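Local structure of beta-cardiotoxin OH-27 (Ophiophagus hannah, 3PLC) at residues R1-P9 against T13-C22. The protein is a three-finger toxin of king cobra venom that probably acts on the heart. Sequence-based numbering, arbitrary orientation.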
loop_
_atom_site.group_PDB
_atom_site.type_symbol
_atom_site.label_atom_id
_atom_site.label_comp_id
_atom_site.label_asym_id
_atom_site.label_seq_id
_atom_site.Cartn_x
_atom_site.Cartn_y
_atom_site.Cartn_z
ATOM N N ARG A 1 -8.572 -2.600 -4.417
ATOM C CA ARG A 1 -9.369 -1.609 -5.212
ATOM C C ARG A 1 -9.075 -0.187 -4.733
ATOM O O ARG A 1 -8.580 0.638 -5.505
ATOM C CB ARG A 1 -10.884 -1.901 -5.157
ATOM C CG ARG A 1 -11.276 -3.393 -4.999
ATOM C CD ARG A 1 -12.776 -3.582 -4.809
ATOM N NE ARG A 1 -13.057 -4.457 -3.667
ATOM C CZ ARG A 1 -13.227 -5.775 -3.731
ATOM N NH1 ARG A 1 -13.169 -6.421 -4.894
ATOM N NH2 ARG A 1 -13.459 -6.452 -2.614
ATOM N N LYS A 2 -9.380 0.097 -3.468
ATOM C CA LYS A 2 -9.033 1.397 -2.856
ATOM C C LYS A 2 -7.889 1.238 -1.848
ATOM O O LYS A 2 -7.851 0.264 -1.096
ATOM C CB LYS A 2 -10.248 2.017 -2.171
ATOM C CG LYS A 2 -11.396 2.499 -3.107
ATOM C CD LYS A 2 -12.625 2.859 -2.272
ATOM C CE LYS A 2 -13.875 3.230 -3.111
ATOM N NZ LYS A 2 -15.016 3.717 -2.245
ATOM N N CYS A 3 -6.952 2.182 -1.823
ATOM C CA CYS A 3 -5.824 2.086 -0.885
ATOM C C CYS A 3 -5.454 3.428 -0.317
ATOM O O CYS A 3 -5.595 4.425 -1.019
ATOM C CB CYS A 3 -4.563 1.539 -1.558
ATOM S SG CYS A 3 -4.630 -0.148 -2.157
ATOM N N LEU A 4 -4.953 3.450 0.929
ATOM C CA LEU A 4 -4.372 4.686 1.489
ATOM C C LEU A 4 -3.123 5.073 0.667
ATOM O O LEU A 4 -2.334 4.209 0.235
ATOM C CB LEU A 4 -4.077 4.590 3.008
ATOM C CG LEU A 4 -5.294 4.462 3.978
ATOM C CD1 LEU A 4 -4.869 4.780 5.394
ATOM C CD2 LEU A 4 -6.399 5.393 3.638
ATOM N N ASN A 5 -2.943 6.379 0.513
ATOM C CA ASN A 5 -2.225 6.963 -0.585
ATOM C C ASN A 5 -1.055 7.862 -0.190
ATOM O O ASN A 5 -0.205 8.194 -1.031
ATOM C CB ASN A 5 -3.215 7.853 -1.354
ATOM C CG ASN A 5 -2.763 8.069 -2.742
ATOM O OD1 ASN A 5 -1.733 7.517 -3.113
ATOM N ND2 ASN A 5 -3.487 8.835 -3.528
ATOM N N THR A 6 -1.057 8.282 1.072
ATOM C CA THR A 6 -0.234 9.382 1.539
ATOM C C THR A 6 0.247 9.026 2.934
ATOM O O THR A 6 -0.222 8.035 3.515
ATOM C CB THR A 6 -1.058 10.729 1.635
ATOM O OG1 THR A 6 -1.964 10.670 2.740
ATOM C CG2 THR A 6 -1.824 11.020 0.387
ATOM N N PRO A 7 1.182 9.819 3.504
ATOM C CA PRO A 7 1.461 9.512 4.918
ATOM C C PRO A 7 0.289 9.881 5.843
ATOM O O PRO A 7 0.312 9.611 7.046
ATOM C CB PRO A 7 2.694 10.375 5.216
ATOM C CG PRO A 7 3.320 10.609 3.848
ATOM C CD PRO A 7 2.144 10.799 2.961
ATOM N N LEU A 8 -0.743 10.503 5.288
ATOM C CA LEU A 8 -1.859 10.938 6.118
ATOM C C LEU A 8 -2.907 9.815 6.254
ATOM O O LEU A 8 -2.949 8.921 5.407
ATOM C CB LEU A 8 -2.423 12.265 5.600
ATOM C CG LEU A 8 -1.426 13.437 5.673
ATOM C CD1 LEU A 8 -1.426 14.303 4.429
ATOM C CD2 LEU A 8 -1.636 14.308 6.886
ATOM N N PRO A 9 -3.744 9.868 7.324
ATOM C CA PRO A 9 -4.641 8.781 7.818
ATOM C C PRO A 9 -5.878 8.331 7.009
ATOM O O PRO A 9 -6.412 7.201 7.273
ATOM C CB PRO A 9 -5.126 9.305 9.173
ATOM C CG PRO A 9 -4.885 10.784 9.119
ATOM C CD PRO A 9 -3.653 10.970 8.297
ATOM N N THR A 13 -6.610 6.585 -3.092
ATOM C CA THR A 13 -6.997 6.557 -4.508
ATOM C C THR A 13 -7.619 5.204 -4.785
ATOM O O THR A 13 -7.442 4.236 -3.999
ATOM C CB THR A 13 -5.808 6.658 -5.519
ATOM O OG1 THR A 13 -4.558 6.599 -4.827
ATOM C CG2 THR A 13 -5.875 7.935 -6.383
ATOM N N THR A 14 -8.345 5.147 -5.902
ATOM C CA THR A 14 -8.704 3.884 -6.529
ATOM C C THR A 14 -7.531 3.453 -7.410
ATOM O O THR A 14 -6.895 4.276 -8.080
ATOM C CB THR A 14 -9.983 4.007 -7.346
ATOM O OG1 THR A 14 -10.852 4.953 -6.712
ATOM C CG2 THR A 14 -10.676 2.671 -7.428
ATOM N N CYS A 15 -7.239 2.160 -7.379
ATOM C CA CYS A 15 -6.073 1.612 -8.054
ATOM C C CYS A 15 -6.328 1.362 -9.538
ATOM O O CYS A 15 -7.481 1.181 -9.944
ATOM C CB CYS A 15 -5.682 0.302 -7.390
ATOM S SG CYS A 15 -5.679 0.395 -5.609
ATOM N N PRO A 16 -5.253 1.378 -10.351
ATOM C CA PRO A 16 -5.315 0.802 -11.692
ATOM C C PRO A 16 -5.830 -0.627 -11.616
ATOM O O PRO A 16 -5.446 -1.374 -10.709
ATOM C CB PRO A 16 -3.838 0.782 -12.146
ATOM C CG PRO A 16 -3.146 1.751 -11.321
ATOM C CD PRO A 16 -4.035 2.185 -10.166
ATOM N N ILE A 17 -6.695 -0.999 -12.551
ATOM C CA ILE A 17 -7.105 -2.388 -12.676
ATOM C C ILE A 17 -5.819 -3.206 -12.704
ATOM O O ILE A 17 -4.838 -2.847 -13.384
ATOM C CB ILE A 17 -7.925 -2.668 -13.976
ATOM C CG1 ILE A 17 -8.976 -1.575 -14.204
ATOM C CG2 ILE A 17 -8.531 -4.083 -13.961
ATOM C CD1 ILE A 17 -10.101 -1.953 -15.154
ATOM N N GLY A 18 -5.821 -4.300 -11.962
ATOM C CA GLY A 18 -4.648 -5.136 -11.879
ATOM C C GLY A 18 -3.868 -4.932 -10.604
ATOM O O GLY A 18 -3.020 -5.756 -10.280
ATOM N N GLN A 19 -4.152 -3.849 -9.877
ATOM C CA GLN A 19 -3.426 -3.558 -8.628
ATOM C C GLN A 19 -4.327 -3.777 -7.432
ATOM O O GLN A 19 -4.862 -2.827 -6.860
ATOM C CB GLN A 19 -2.800 -2.145 -8.625
ATOM C CG GLN A 19 -1.861 -1.845 -9.828
ATOM C CD GLN A 19 -0.729 -0.846 -9.513
ATOM O OE1 GLN A 19 -0.376 -0.608 -8.353
ATOM N NE2 GLN A 19 -0.148 -0.276 -10.557
ATOM N N ASP A 20 -4.465 -5.037 -7.041
ATOM C CA ASP A 20 -5.527 -5.454 -6.122
ATOM C C ASP A 20 -5.115 -5.398 -4.662
ATOM O O ASP A 20 -5.882 -5.787 -3.802
ATOM C CB ASP A 20 -6.031 -6.869 -6.484
ATOM C CG ASP A 20 -7.062 -6.856 -7.599
ATOM O OD1 ASP A 20 -7.718 -5.799 -7.774
ATOM O OD2 ASP A 20 -7.221 -7.894 -8.303
ATOM N N LYS A 21 -3.917 -4.878 -4.394
ATOM C CA LYS A 21 -3.322 -4.866 -3.055
ATOM C C LYS A 21 -2.819 -3.487 -2.602
ATOM O O LYS A 21 -2.631 -2.573 -3.402
ATOM C CB LYS A 21 -2.199 -5.910 -2.983
ATOM C CG LYS A 21 -2.716 -7.314 -2.704
ATOM C CD LYS A 21 -1.754 -8.412 -3.095
ATOM C CE LYS A 21 -2.572 -9.667 -3.450
ATOM N NZ LYS A 21 -1.888 -10.951 -3.137
ATOM N N CYS A 22 -2.625 -3.340 -1.290
ATOM C CA CYS A 22 -2.291 -2.051 -0.714
ATOM C C CYS A 22 -1.045 -2.301 0.083
ATOM O O CYS A 22 -0.846 -3.386 0.591
ATOM C CB CYS A 22 -3.400 -1.533 0.216
ATOM S SG CYS A 22 -5.000 -1.323 -0.555
#
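Strands 2-4 and 12-14 pair antiparallel as the hairpin of the first finger of the three-finger toxin fold, C3 and T13 forming the hydrogen-bonded pair and K2 and T14 the non-hydrogen-bonded one. C3 N donates to T13 O (3.0 Å, 165° at the hydrogen), and T13 N returns a longer, more bent bond to C3 O. At the non-hydrogen-bonded pair K2 and T14 share one face of the hairpin, where K2 CG comes no nearer than 4.4 Å to T14 CG2 and the lysine chain runs on extended. C3 points to the other face. There, with SG anti to its own carbonyl carbon, it joins C22 SG in a disulfide of chi3 -81°, tying the first finger to strand 21-25 of the neighbouring three-stranded sheet. C15, whose own disulfide goes to C40 of strand 37-41, lies alongside, so two of the four disulfides of the toxin core meet here. Toward the fingertip the N5 side chain, its CG anti to the backbone N (chi1 -158°), crosses T13 obliquely and brings ND2 to 2.8 Å from T13 OG1, though the angle is too poor for a hydrogen bond. Between the two disulfides, C3 SG lies against C15 SG at 3.6 Å.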